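Local atomic coordinates of coclaurine N-methyltransferase (Coptis japonica, PDB entry 6GKV), a protein that transfers a methyl group from S-adenosyl-L-methionine to the ring nitrogen of coclaurine and related tetrahydroisoquinolines in plant alkaloid biosynthesis. Residues I194-L199 and G221-E226; N275-S280 and H346-K351; E31-L36 and F334-G339. All blocks are in the same frame, centred on the assembly; numbering follows the deposited sequence.

Contacts 1 and 2 lie in the mixed seven-stranded sheet of the methyltransferase domain, their centres 9 Å apart. Contact 1 pairs the parallel strands 191-197 and 221-230 beside the cofactor; contact 2 pairs strand 342-350 with strand 272-279, outermost within this chain. Strands 221-230 and 342-350 are sheet neighbours, and Glu226 of contact 1 meets His346 of contact 2. Contact 3, centred 27 Å from contact 1 and 23 Å from contact 2, joins helix 21-39 to the end of helix 313-335, which precedes strand 342-350. Along the chain contact 1 closes before contact 2 opens, and the segments of contacts 2 and 3 alternate. Phe334 of contact 3 and Glu198 of contact 1 both line the N-methylheliamine pocket.

Contact 1 (I194-L199 and G221-E226); sequences ILVIEL and GLLFLE. With SAH (S-adenosyl-L-homocysteine), chain C; F2W (6,7-dimethoxy-2-methyl-1,2,3,4-tetrahydroisoquinolin-2-ium), chain D.
Ile194 and Val196 each use both backbone polar atoms to pair with segment 221-226. Ile194 N bonds to Leu222 O and Phe224 N to Ile194 O; Val196 N then takes Phe224 O at 2.9 Å and Glu226 N takes Val196 O at 3.0 Å. Past the strand end the ladder gains one more rung, Glu198 N to Glu226 O at 2.8 Å, bent to 144° at the hydrogen. A water donates to the same Glu226 O and accepts from Leu199 N. The side chains alternate between two faces. On one, Leu223 CD1 rests against Ile194 CG2 and Val196 CG2, both 3.8 Å away, and Leu225 CD1 meets Val196 CB. On the other, Leu195 CD2 lies against Phe224 CB at 3.7 Å, and Ile197 CD1 comes to the edge of the Phe224 ring. These are adjacent parallel strands of the Rossmann-like sheet of class I methyltransferases, whose C-terminal strand ends bear the cofactor: Ile197 O accepts a hydrogen bond from the amino N of S-adenosyl-L-homocysteine. The acidic groups gather just beyond. Glu198 CG stands anti to its carbonyl carbon (chi1 -67°) and the chain runs out extended, bringing OE1 to the ring nitrogen NAH of the bound N-methylheliamine, a hydrogen bond of 2.8 Å. Its other oxygen, Glu198 OE2, lies 2.7 Å from Glu226 OE2, the two side chains running side by side with carboxylate planes 42° apart. Cys94 N also bonds to Glu198 OE2, while Tyr115 OH and His346 NE2 hold Glu226 OE1.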
loop_
_atom_site.group_PDB
_atom_site.type_symbol
_atom_site.label_atom_id
_atom_site.label_comp_id
_atom_site.label_asym_id
_atom_site.label_seq_id
_atom_site.Cartn_x
_atom_site.Cartn_y
_atom_site.Cartn_z
ATOM N N ILE A 194 -6.623 -7.530 -20.482
ATOM C CA ILE A 194 -5.466 -6.767 -20.871
ATOM C C ILE A 194 -4.322 -7.152 -19.971
ATOM O O ILE A 194 -4.414 -7.058 -18.751
ATOM C CB ILE A 194 -5.713 -5.271 -20.780
ATOM C CG1 ILE A 194 -6.918 -4.907 -21.645
ATOM C CG2 ILE A 194 -4.448 -4.499 -21.216
ATOM C CD1 ILE A 194 -7.376 -3.487 -21.450
ATOM N N LEU A 195 -3.245 -7.596 -20.593
ATOM C CA LEU A 195 -2.076 -8.044 -19.874
ATOM C C LEU A 195 -0.947 -7.064 -20.098
ATOM O O LEU A 195 -0.638 -6.726 -21.232
ATOM C CB LEU A 195 -1.679 -9.434 -20.345
ATOM C CG LEU A 195 -2.815 -10.448 -20.242
ATOM C CD1 LEU A 195 -2.446 -11.705 -20.991
ATOM C CD2 LEU A 195 -3.060 -10.761 -18.790
ATOM N N VAL A 196 -0.342 -6.602 -19.014
ATOM C CA VAL A 196 0.754 -5.653 -19.091
ATOM C C VAL A 196 1.959 -6.153 -18.301
ATOM O O VAL A 196 1.997 -6.014 -17.076
ATOM C CB VAL A 196 0.346 -4.267 -18.554
ATOM C CG1 VAL A 196 1.474 -3.252 -18.813
ATOM C CG2 VAL A 196 -0.934 -3.786 -19.224
ATOM N N ILE A 197 2.946 -6.716 -18.992
ATOM C CA ILE A 197 4.104 -7.286 -18.316
ATOM C C ILE A 197 5.345 -6.393 -18.415
ATOM O O ILE A 197 6.045 -6.387 -19.419
ATOM C CB ILE A 197 4.444 -8.686 -18.864
ATOM C CG1 ILE A 197 3.177 -9.524 -18.924
ATOM C CG2 ILE A 197 5.526 -9.383 -17.988
ATOM C CD1 ILE A 197 2.441 -9.614 -17.599
ATOM N N GLU A 198 5.585 -5.638 -17.350
ATOM C CA GLU A 198 6.797 -4.838 -17.178
ATOM C C GLU A 198 6.899 -3.781 -18.262
ATOM O O GLU A 198 7.850 -3.751 -19.018
ATOM C CB GLU A 198 8.043 -5.739 -17.141
ATOM C CG GLU A 198 8.076 -6.629 -15.898
ATOM C CD GLU A 198 9.355 -7.428 -15.741
ATOM O OE1 GLU A 198 10.391 -7.054 -16.339
ATOM O OE2 GLU A 198 9.316 -8.451 -15.025
ATOM N N LEU A 199 5.898 -2.905 -18.311
ATOM C CA LEU A 199 5.853 -1.827 -19.289
ATOM C C LEU A 199 5.889 -0.480 -18.585
ATOM O O LEU A 199 6.563 0.450 -19.032
ATOM C CB LEU A 199 4.597 -1.930 -20.141
ATOM C CG LEU A 199 4.310 -0.726 -21.044
ATOM C CD1 LEU A 199 5.284 -0.692 -22.221
ATOM C CD2 LEU A 199 2.861 -0.728 -21.516
ATOM N N GLY A 221 -14.310 -7.069 -17.763
ATOM C CA GLY A 221 -12.968 -7.413 -18.184
ATOM C C GLY A 221 -11.985 -7.133 -17.066
ATOM O O GLY A 221 -12.296 -6.380 -16.140
ATOM N N LEU A 222 -10.801 -7.735 -17.150
ATOM C CA LEU A 222 -9.757 -7.520 -16.150
ATOM C C LEU A 222 -8.498 -6.940 -16.759
ATOM O O LEU A 222 -8.248 -7.067 -17.958
ATOM C CB LEU A 222 -9.420 -8.826 -15.426
ATOM C CG LEU A 222 -10.646 -9.528 -14.842
ATOM C CD1 LEU A 222 -10.280 -10.772 -14.069
ATOM C CD2 LEU A 222 -11.432 -8.557 -13.972
ATOM N N LEU A 223 -7.729 -6.274 -15.906
ATOM C CA LEU A 223 -6.397 -5.796 -16.215
ATOM C C LEU A 223 -5.391 -6.510 -15.310
ATOM O O LEU A 223 -5.473 -6.389 -14.086
ATOM C CB LEU A 223 -6.294 -4.282 -16.005
ATOM C CG LEU A 223 -4.851 -3.767 -16.072
ATOM C CD1 LEU A 223 -4.275 -4.050 -17.444
ATOM C CD2 LEU A 223 -4.734 -2.273 -15.731
ATOM N N PHE A 224 -4.462 -7.266 -15.893
ATOM C CA PHE A 224 -3.405 -7.879 -15.088
ATOM C C PHE A 224 -2.049 -7.195 -15.328
ATOM O O PHE A 224 -1.595 -7.041 -16.477
ATOM C CB PHE A 224 -3.285 -9.368 -15.370
ATOM C CG PHE A 224 -2.140 -10.016 -14.631
ATOM C CD1 PHE A 224 -2.240 -10.294 -13.271
ATOM C CD2 PHE A 224 -0.959 -10.321 -15.281
ATOM C CE1 PHE A 224 -1.184 -10.878 -12.584
ATOM C CE2 PHE A 224 0.103 -10.900 -14.595
ATOM C CZ PHE A 224 -0.011 -11.181 -13.244
ATOM N N LEU A 225 -1.400 -6.799 -14.237
ATOM C CA LEU A 225 -0.138 -6.060 -14.304
ATOM C C LEU A 225 1.018 -6.722 -13.560
ATOM O O LEU A 225 0.870 -7.125 -12.423
ATOM C CB LEU A 225 -0.332 -4.658 -13.737
ATOM C CG LEU A 225 0.943 -3.838 -13.559
ATOM C CD1 LEU A 225 1.500 -3.528 -14.910
ATOM C CD2 LEU A 225 0.650 -2.556 -12.791
ATOM N N GLU A 226 2.175 -6.804 -14.208
ATOM C CA GLU A 226 3.414 -7.144 -13.522
ATOM C C GLU A 226 4.412 -5.985 -13.640
ATOM O O GLU A 226 4.636 -5.445 -14.736
ATOM C CB GLU A 226 4.038 -8.426 -14.080
ATOM C CG GLU A 226 5.326 -8.849 -13.339
ATOM C CD GLU A 226 6.039 -10.044 -13.985
ATOM O OE1 GLU A 226 5.614 -11.194 -13.762
ATOM O OE2 GLU A 226 7.026 -9.842 -14.718
HETATM N N SAH C . 6.349 -7.744 -22.130
HETATM C CA SAH C . 7.493 -8.365 -22.782
HETATM C CB SAH C . 8.692 -7.428 -22.787
HETATM C CG SAH C . 8.823 -6.505 -21.578
HETATM S SD SAH C . 10.148 -5.290 -21.824
HETATM C C SAH C . 7.882 -9.674 -22.113
HETATM O O SAH C . 7.440 -9.907 -20.987
HETATM O OXT SAH C . 8.629 -10.498 -22.669
HETATM C "C5'" SAH C . 8.998 -3.925 -22.151
HETATM C "C4'" SAH C . 8.201 -4.060 -23.454
HETATM O "O4'" SAH C . 7.369 -2.926 -23.646
HETATM C "C3'" SAH C . 9.094 -4.155 -24.685
HETATM O "O3'" SAH C . 8.504 -5.040 -25.603
HETATM C "C2'" SAH C . 9.059 -2.781 -25.307
HETATM O "O2'" SAH C . 9.182 -2.913 -26.702
HETATM C "C1'" SAH C . 7.682 -2.282 -24.874
HETATM N N9 SAH C . 7.605 -0.808 -24.746
HETATM C C8 SAH C . 8.428 0.035 -24.030
HETATM N N7 SAH C . 7.987 1.309 -24.196
HETATM C C5 SAH C . 6.893 1.291 -25.008
HETATM C C6 SAH C . 6.058 2.294 -25.513
HETATM N N6 SAH C . 6.260 3.580 -25.210
HETATM N N1 SAH C . 5.007 1.945 -26.341
HETATM C C2 SAH C . 4.792 0.619 -26.671
HETATM N N3 SAH C . 5.618 -0.367 -26.170
HETATM C C4 SAH C . 6.651 -0.033 -25.357
HETATM C CAM F2W D . 18.164 -6.397 -15.390
HETATM O OAK F2W D . 17.540 -5.385 -14.568
HETATM C CAB F2W D . 16.294 -5.078 -15.057
HETATM C CAA F2W D . 15.726 -5.713 -16.166
HETATM C CAF F2W D . 14.460 -5.309 -16.583
HETATM C CAJ F2W D . 13.802 -5.904 -17.645
HETATM C CAI F2W D . 12.682 -5.079 -18.358
HETATM N NAH F2W D . 11.718 -4.773 -17.288
HETATM C CAO F2W D . 10.844 -3.780 -17.941
HETATM C CAG F2W D . 12.577 -3.970 -16.413
HETATM C CAE F2W D . 13.758 -4.373 -15.873
HETATM C CAD F2W D . 14.336 -3.718 -14.788
HETATM C CAC F2W D . 15.593 -4.106 -14.360
HETATM O OAL F2W D . 16.260 -3.542 -13.305
HETATM C CAN F2W D . 15.599 -2.526 -12.527
HETATM O O HOH W 1 4.542 -2.914 -15.744
#

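Contact 2 (N275-S280 and H346-K351)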
loop_
_atom_site.group_PDB
_atom_site.type_symbol
_atom_site.label_atom_id
_atom_site.label_comp_id
_atom_site.label_asym_id
_atom_site.label_seq_id
_atom_site.Cartn_x
_atom_site.Cartn_y
_atom_site.Cartn_z
ATOM N N ASN A 275 -6.925 -8.088 -6.677
ATOM C CA ASN A 275 -5.949 -8.884 -5.962
ATOM C C ASN A 275 -4.586 -8.272 -6.098
ATOM O O ASN A 275 -4.369 -7.400 -6.919
ATOM C CB ASN A 275 -5.918 -10.318 -6.465
ATOM C CG ASN A 275 -5.691 -11.311 -5.350
ATOM O OD1 ASN A 275 -5.077 -10.990 -4.331
ATOM N ND2 ASN A 275 -6.215 -12.523 -5.521
ATOM N N HIS A 276 -3.663 -8.750 -5.282
ATOM C CA HIS A 276 -2.333 -8.210 -5.237
ATOM C C HIS A 276 -1.413 -9.272 -4.668
ATOM O O HIS A 276 -1.645 -9.791 -3.580
ATOM C CB HIS A 276 -2.298 -6.944 -4.392
ATOM C CG HIS A 276 -0.965 -6.275 -4.369
ATOM N ND1 HIS A 276 -0.612 -5.351 -3.404
ATOM C CD2 HIS A 276 0.108 -6.394 -5.186
ATOM C CE1 HIS A 276 0.619 -4.936 -3.627
ATOM N NE2 HIS A 276 1.079 -5.555 -4.702
ATOM N N TRP A 277 -0.394 -9.628 -5.435
ATOM C CA TRP A 277 0.600 -10.565 -4.972
ATOM C C TRP A 277 1.934 -9.871 -5.110
ATOM O O TRP A 277 2.058 -8.953 -5.921
ATOM C CB TRP A 277 0.624 -11.836 -5.806
ATOM C CG TRP A 277 -0.666 -12.543 -6.018
ATOM C CD1 TRP A 277 -1.073 -13.697 -5.396
ATOM C CD2 TRP A 277 -1.693 -12.221 -6.960
ATOM N NE1 TRP A 277 -2.306 -14.090 -5.866
ATOM C CE2 TRP A 277 -2.723 -13.182 -6.841
ATOM C CE3 TRP A 277 -1.879 -11.175 -7.893
ATOM C CZ2 TRP A 277 -3.894 -13.166 -7.591
ATOM C CZ3 TRP A 277 -3.046 -11.149 -8.653
ATOM C CH2 TRP A 277 -4.036 -12.143 -8.495
ATOM N N THR A 278 2.925 -10.288 -4.334
ATOM C CA THR A 278 4.297 -10.085 -4.749
ATOM C C THR A 278 4.958 -11.445 -4.893
ATOM O O THR A 278 4.325 -12.495 -4.697
ATOM C CB THR A 278 5.118 -9.232 -3.786
ATOM O OG1 THR A 278 5.295 -9.933 -2.545
ATOM C CG2 THR A 278 4.474 -7.853 -3.576
ATOM N N LEU A 279 6.243 -11.406 -5.220
ATOM C CA LEU A 279 6.995 -12.567 -5.676
ATOM C C LEU A 279 8.487 -12.302 -5.410
ATOM O O LEU A 279 8.994 -11.224 -5.741
ATOM C CB LEU A 279 6.675 -12.770 -7.152
ATOM C CG LEU A 279 7.197 -13.784 -8.145
ATOM C CD1 LEU A 279 6.024 -14.327 -8.933
ATOM C CD2 LEU A 279 8.125 -13.068 -9.086
ATOM N N SER A 280 9.186 -13.241 -4.780
ATOM C CA SER A 280 10.584 -12.995 -4.377
ATOM C C SER A 280 11.519 -12.559 -5.505
ATOM O O SER A 280 11.494 -13.122 -6.607
ATOM C CB SER A 280 11.203 -14.234 -3.743
ATOM O OG SER A 280 12.615 -14.063 -3.702
ATOM N N HIS A 346 2.528 -8.348 -8.642
ATOM C CA HIS A 346 1.372 -8.618 -9.507
ATOM C C HIS A 346 0.078 -7.974 -8.991
ATOM O O HIS A 346 -0.362 -8.236 -7.860
ATOM C CB HIS A 346 1.148 -10.123 -9.663
ATOM C CG HIS A 346 2.211 -10.816 -10.466
ATOM N ND1 HIS A 346 2.269 -12.184 -10.602
ATOM C CD2 HIS A 346 3.247 -10.321 -11.177
ATOM C CE1 HIS A 346 3.302 -12.509 -11.360
ATOM N NE2 HIS A 346 3.905 -11.397 -11.732
ATOM N N VAL A 347 -0.544 -7.162 -9.839
ATOM C CA VAL A 347 -1.805 -6.530 -9.500
ATOM C C VAL A 347 -2.921 -6.900 -10.476
ATOM O O VAL A 347 -2.755 -6.795 -11.702
ATOM C CB VAL A 347 -1.680 -5.003 -9.461
ATOM C CG1 VAL A 347 -2.910 -4.409 -8.803
ATOM C CG2 VAL A 347 -0.415 -4.582 -8.706
ATOM N N LEU A 348 -4.067 -7.324 -9.928
ATOM C CA LEU A 348 -5.234 -7.598 -10.759
ATOM C C LEU A 348 -6.257 -6.480 -10.563
ATOM O O LEU A 348 -6.637 -6.169 -9.437
ATOM C CB LEU A 348 -5.837 -8.975 -10.438
ATOM C CG LEU A 348 -6.997 -9.451 -11.332
ATOM C CD1 LEU A 348 -6.572 -9.592 -12.789
ATOM C CD2 LEU A 348 -7.615 -10.758 -10.822
ATOM N N PHE A 349 -6.656 -5.849 -11.658
ATOM C CA PHE A 349 -7.618 -4.746 -11.630
ATOM C C PHE A 349 -8.909 -5.121 -12.354
ATOM O O PHE A 349 -8.864 -5.818 -13.369
ATOM C CB PHE A 349 -7.081 -3.490 -12.324
ATOM C CG PHE A 349 -5.834 -2.900 -11.724
ATOM C CD1 PHE A 349 -5.912 -1.990 -10.682
ATOM C CD2 PHE A 349 -4.578 -3.187 -12.277
ATOM C CE1 PHE A 349 -4.759 -1.405 -10.161
ATOM C CE2 PHE A 349 -3.411 -2.601 -11.780
ATOM C CZ PHE A 349 -3.499 -1.703 -10.724
ATOM N N LYS A 350 -10.041 -4.606 -11.871
ATOM C CA LYS A 350 -11.287 -4.569 -12.653
ATOM C C LYS A 350 -11.629 -3.113 -13.009
ATOM O O LYS A 350 -11.017 -2.187 -12.471
ATOM C CB LYS A 350 -12.440 -5.207 -11.881
ATOM C CG LYS A 350 -12.995 -4.296 -10.810
ATOM C CD LYS A 350 -14.087 -4.977 -9.995
ATOM C CE LYS A 350 -14.466 -4.131 -8.788
ATOM N NZ LYS A 350 -15.221 -4.941 -7.787
ATOM N N LYS A 351 -12.616 -2.912 -13.885
ATOM C CA LYS A 351 -12.881 -1.582 -14.434
ATOM C C LYS A 351 -13.471 -0.610 -13.417
ATOM O O LYS A 351 -14.566 -0.835 -12.910
ATOM C CB LYS A 351 -13.814 -1.692 -15.636
ATOM C CG LYS A 351 -13.503 -0.709 -16.728
ATOM C CD LYS A 351 -14.558 -0.763 -17.820
ATOM C CE LYS A 351 -14.583 0.561 -18.550
ATOM N NZ LYS A 351 -14.103 1.649 -17.639
#
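His346 and Trp277 exchange two backbone hydrogen bonds, Trp277 N to His346 O and His346 N to Trp277 O, both 2.8 Å. Two residues along, Leu348 N bonds to Asn275 O at 3.0 Å, whereas the return bond from Asn275 N to Leu348 O is weak at 3.4 Å. His276 faces Val347 in the non-hydrogen-bonded pair between them, and there His276 CA-H points at His346 O. This antiparallel ladder, its strands at 169°, adds strand 272-279 as the outermost strand of the mixed sheet within this chain, at the dimer interface: Asn275 OD1 bonds to Gln52, and His276 ND1 to Tyr266, both of the second subunit. Asn275 OD1 also accepts from His276 N. The imidazole of His346, with Glu226 as partner of NE2, is held at ND1 by Arg118 as well, which fixes its rotation. Arg118 also makes a cation-pi contact with the Trp277 ring. With CG beside its backbone N (chi1 -52°), Trp277 lays its indole along the partner strand: CE3 touches His346 CB at 3.7 Å, and the ring edge at CZ3 meets Leu348 CB at 4.0 Å. Asn275 CG lies over one indole face near its rim, 3.4 Å above the plane. Were Trp277 replaced by an alanine, His346 CB and Leu348 CB would probably lose their aromatic neighbour and Arg118 its cation-pi partner. On the face of His276 and Val347, Val347 CG2 packs against His276 CD2. Back on the Trp277 side, Leu279 CD1 approaches the His346 ring at CE1, 4.1 Å away.

Contact 3 (E31-L36 and F334-G339)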
loop_
_atom_site.group_PDB
_atom_site.type_symbol
_atom_site.label_atom_id
_atom_site.label_comp_id
_atom_site.label_asym_id
_atom_site.label_seq_id
_atom_site.Cartn_x
_atom_site.Cartn_y
_atom_site.Cartn_z
ATOM N N GLU A 31 26.712 -0.176 -4.228
ATOM C CA GLU A 31 25.777 0.861 -4.672
ATOM C C GLU A 31 24.369 0.533 -4.192
ATOM O O GLU A 31 23.665 1.405 -3.688
ATOM C CB GLU A 31 25.801 1.023 -6.200
ATOM C CG GLU A 31 27.051 1.677 -6.725
ATOM C CD GLU A 31 27.397 2.960 -5.984
ATOM O OE1 GLU A 31 26.540 3.871 -5.936
ATOM O OE2 GLU A 31 28.524 3.052 -5.450
ATOM N N LEU A 32 23.974 -0.724 -4.380
ATOM C CA LEU A 32 22.717 -1.235 -3.860
ATOM C C LEU A 32 22.548 -0.862 -2.389
ATOM O O LEU A 32 21.600 -0.172 -2.027
ATOM C CB LEU A 32 22.648 -2.748 -4.024
ATOM C CG LEU A 32 22.496 -3.228 -5.459
ATOM C CD1 LEU A 32 22.210 -4.718 -5.455
ATOM C CD2 LEU A 32 21.382 -2.447 -6.147
ATOM N N ALA A 33 23.492 -1.298 -1.564
ATOM C CA ALA A 33 23.533 -0.929 -0.152
ATOM C C ALA A 33 23.234 0.548 0.022
ATOM O O ALA A 33 22.410 0.928 0.840
ATOM C CB ALA A 33 24.895 -1.260 0.443
ATOM N N ARG A 34 23.889 1.378 -0.779
ATOM C CA ARG A 34 23.712 2.818 -0.662
ATOM C C ARG A 34 22.329 3.301 -1.116
ATOM O O ARG A 34 21.871 4.349 -0.656
ATOM C CB ARG A 34 24.778 3.550 -1.463
ATOM C CG ARG A 34 26.204 3.477 -0.905
ATOM C CD ARG A 34 27.179 4.216 -1.847
ATOM N NE ARG A 34 26.902 5.649 -1.880
ATOM C CZ ARG A 34 26.670 6.363 -2.980
ATOM N NH1 ARG A 34 26.686 5.798 -4.183
ATOM N NH2 ARG A 34 26.422 7.660 -2.866
ATOM N N ARG A 35 21.684 2.573 -2.031
ATOM C CA ARG A 35 20.345 2.957 -2.485
ATOM C C ARG A 35 19.333 2.612 -1.389
ATOM O O ARG A 35 18.442 3.408 -1.077
ATOM C CB ARG A 35 19.968 2.265 -3.802
ATOM C CG ARG A 35 18.587 2.700 -4.343
ATOM C CD ARG A 35 18.775 3.550 -5.570
ATOM N NE ARG A 35 18.220 4.879 -5.416
ATOM C CZ ARG A 35 18.490 5.889 -6.230
ATOM N NH1 ARG A 35 17.939 7.079 -6.017
ATOM N NH2 ARG A 35 19.313 5.703 -7.251
ATOM N N LEU A 36 19.488 1.435 -0.786
ATOM C CA LEU A 36 18.682 1.074 0.376
ATOM C C LEU A 36 18.769 2.146 1.464
ATOM O O LEU A 36 17.776 2.493 2.109
ATOM C CB LEU A 36 19.124 -0.273 0.936
ATOM C CG LEU A 36 18.805 -1.476 0.047
ATOM C CD1 LEU A 36 19.012 -2.750 0.845
ATOM C CD2 LEU A 36 17.391 -1.401 -0.497
ATOM N N PHE A 334 18.113 -7.851 -7.772
ATOM C CA PHE A 334 16.965 -8.621 -7.363
ATOM C C PHE A 334 17.288 -9.739 -6.383
ATOM O O PHE A 334 16.445 -10.106 -5.585
ATOM C CB PHE A 334 16.270 -9.150 -8.599
ATOM C CG PHE A 334 15.568 -8.073 -9.338
ATOM C CD1 PHE A 334 16.244 -7.321 -10.304
ATOM C CD2 PHE A 334 14.259 -7.731 -9.002
ATOM C CE1 PHE A 334 15.616 -6.279 -10.955
ATOM C CE2 PHE A 334 13.622 -6.682 -9.650
ATOM C CZ PHE A 334 14.295 -5.964 -10.624
ATOM N N GLY A 335 18.502 -10.270 -6.425
ATOM C CA GLY A 335 18.889 -11.305 -5.476
ATOM C C GLY A 335 19.374 -10.739 -4.155
ATOM O O GLY A 335 19.628 -11.499 -3.225
ATOM N N TYR A 336 19.490 -9.410 -4.062
ATOM C CA TYR A 336 19.977 -8.756 -2.842
ATOM C C TYR A 336 19.175 -9.186 -1.612
ATOM O O TYR A 336 17.934 -9.361 -1.691
ATOM C CB TYR A 336 19.926 -7.229 -2.991
ATOM C CG TYR A 336 20.847 -6.501 -2.027
ATOM C CD1 TYR A 336 22.205 -6.384 -2.302
ATOM C CD2 TYR A 336 20.369 -5.943 -0.841
ATOM C CE1 TYR A 336 23.051 -5.734 -1.436
ATOM C CE2 TYR A 336 21.227 -5.271 0.040
ATOM C CZ TYR A 336 22.565 -5.182 -0.274
ATOM O OH TYR A 336 23.432 -4.528 0.570
ATOM N N ASN A 337 19.875 -9.348 -0.484
ATOM C CA ASN A 337 19.260 -9.813 0.788
ATOM C C ASN A 337 18.261 -10.935 0.620
ATOM O O ASN A 337 17.127 -10.813 1.058
ATOM C CB ASN A 337 18.547 -8.673 1.507
ATOM C CG ASN A 337 19.503 -7.700 2.131
ATOM O OD1 ASN A 337 20.673 -8.030 2.392
ATOM N ND2 ASN A 337 19.019 -6.483 2.384
ATOM N N ASN A 338 18.685 -12.003 -0.043
ATOM C CA ASN A 338 17.843 -13.161 -0.309
ATOM C C ASN A 338 16.550 -12.821 -1.061
ATOM O O ASN A 338 15.570 -13.540 -0.954
ATOM C CB ASN A 338 17.521 -13.879 1.005
ATOM C CG ASN A 338 17.019 -15.305 0.800
ATOM O OD1 ASN A 338 17.326 -15.942 -0.199
ATOM N ND2 ASN A 338 16.230 -15.804 1.754
ATOM N N GLY A 339 16.553 -11.745 -1.847
ATOM C CA GLY A 339 15.416 -11.435 -2.716
ATOM C C GLY A 339 14.234 -10.719 -2.062
ATOM O O GLY A 339 13.141 -10.639 -2.644
#
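Leu32 and Tyr336 mark the closest backbone approach, 8.1 Å between CA atoms, where one helical turn of 31-36 faces the C-terminal part of helix 313-335 and the chain that follows. Side chains bridge that gap, and the Tyr336 ring does most of the work. Its CG stands anti to the backbone N (chi1 -159°), which carries the ring across to the helix, where Leu32 and Leu36, one turn apart, both meet it from the same side. Leu32 CB sits over one face of the ring, and Leu32 CD1 touches Tyr336 CD1 at 3.6 Å. Leu36 CD1 approaches obliquely, reaching Tyr336 CE2 at 3.5 Å. At the far end of the ring Tyr336 OH lies 3.6 Å from Ala33 CB. On the Leu36 side, Asn337 ND2, hydrogen-bonded to Glu341, comes within 4.0 Å of Leu36 CD1. Away from this apolar side of the helix, Glu31 OE1 and Arg34 NH1 form a salt bridge, and Arg34 has a second acidic partner in Asp241. Phe334 turns from helix 21-39 to line the N-methylheliamine pocket and meets Phe284 edge-to-face. Trp342 of strand 342-350 touches Leu32, Leu36 and Phe334, so this surface contact joins helix 21-39 to the end of helix 313-335 beside the sheet.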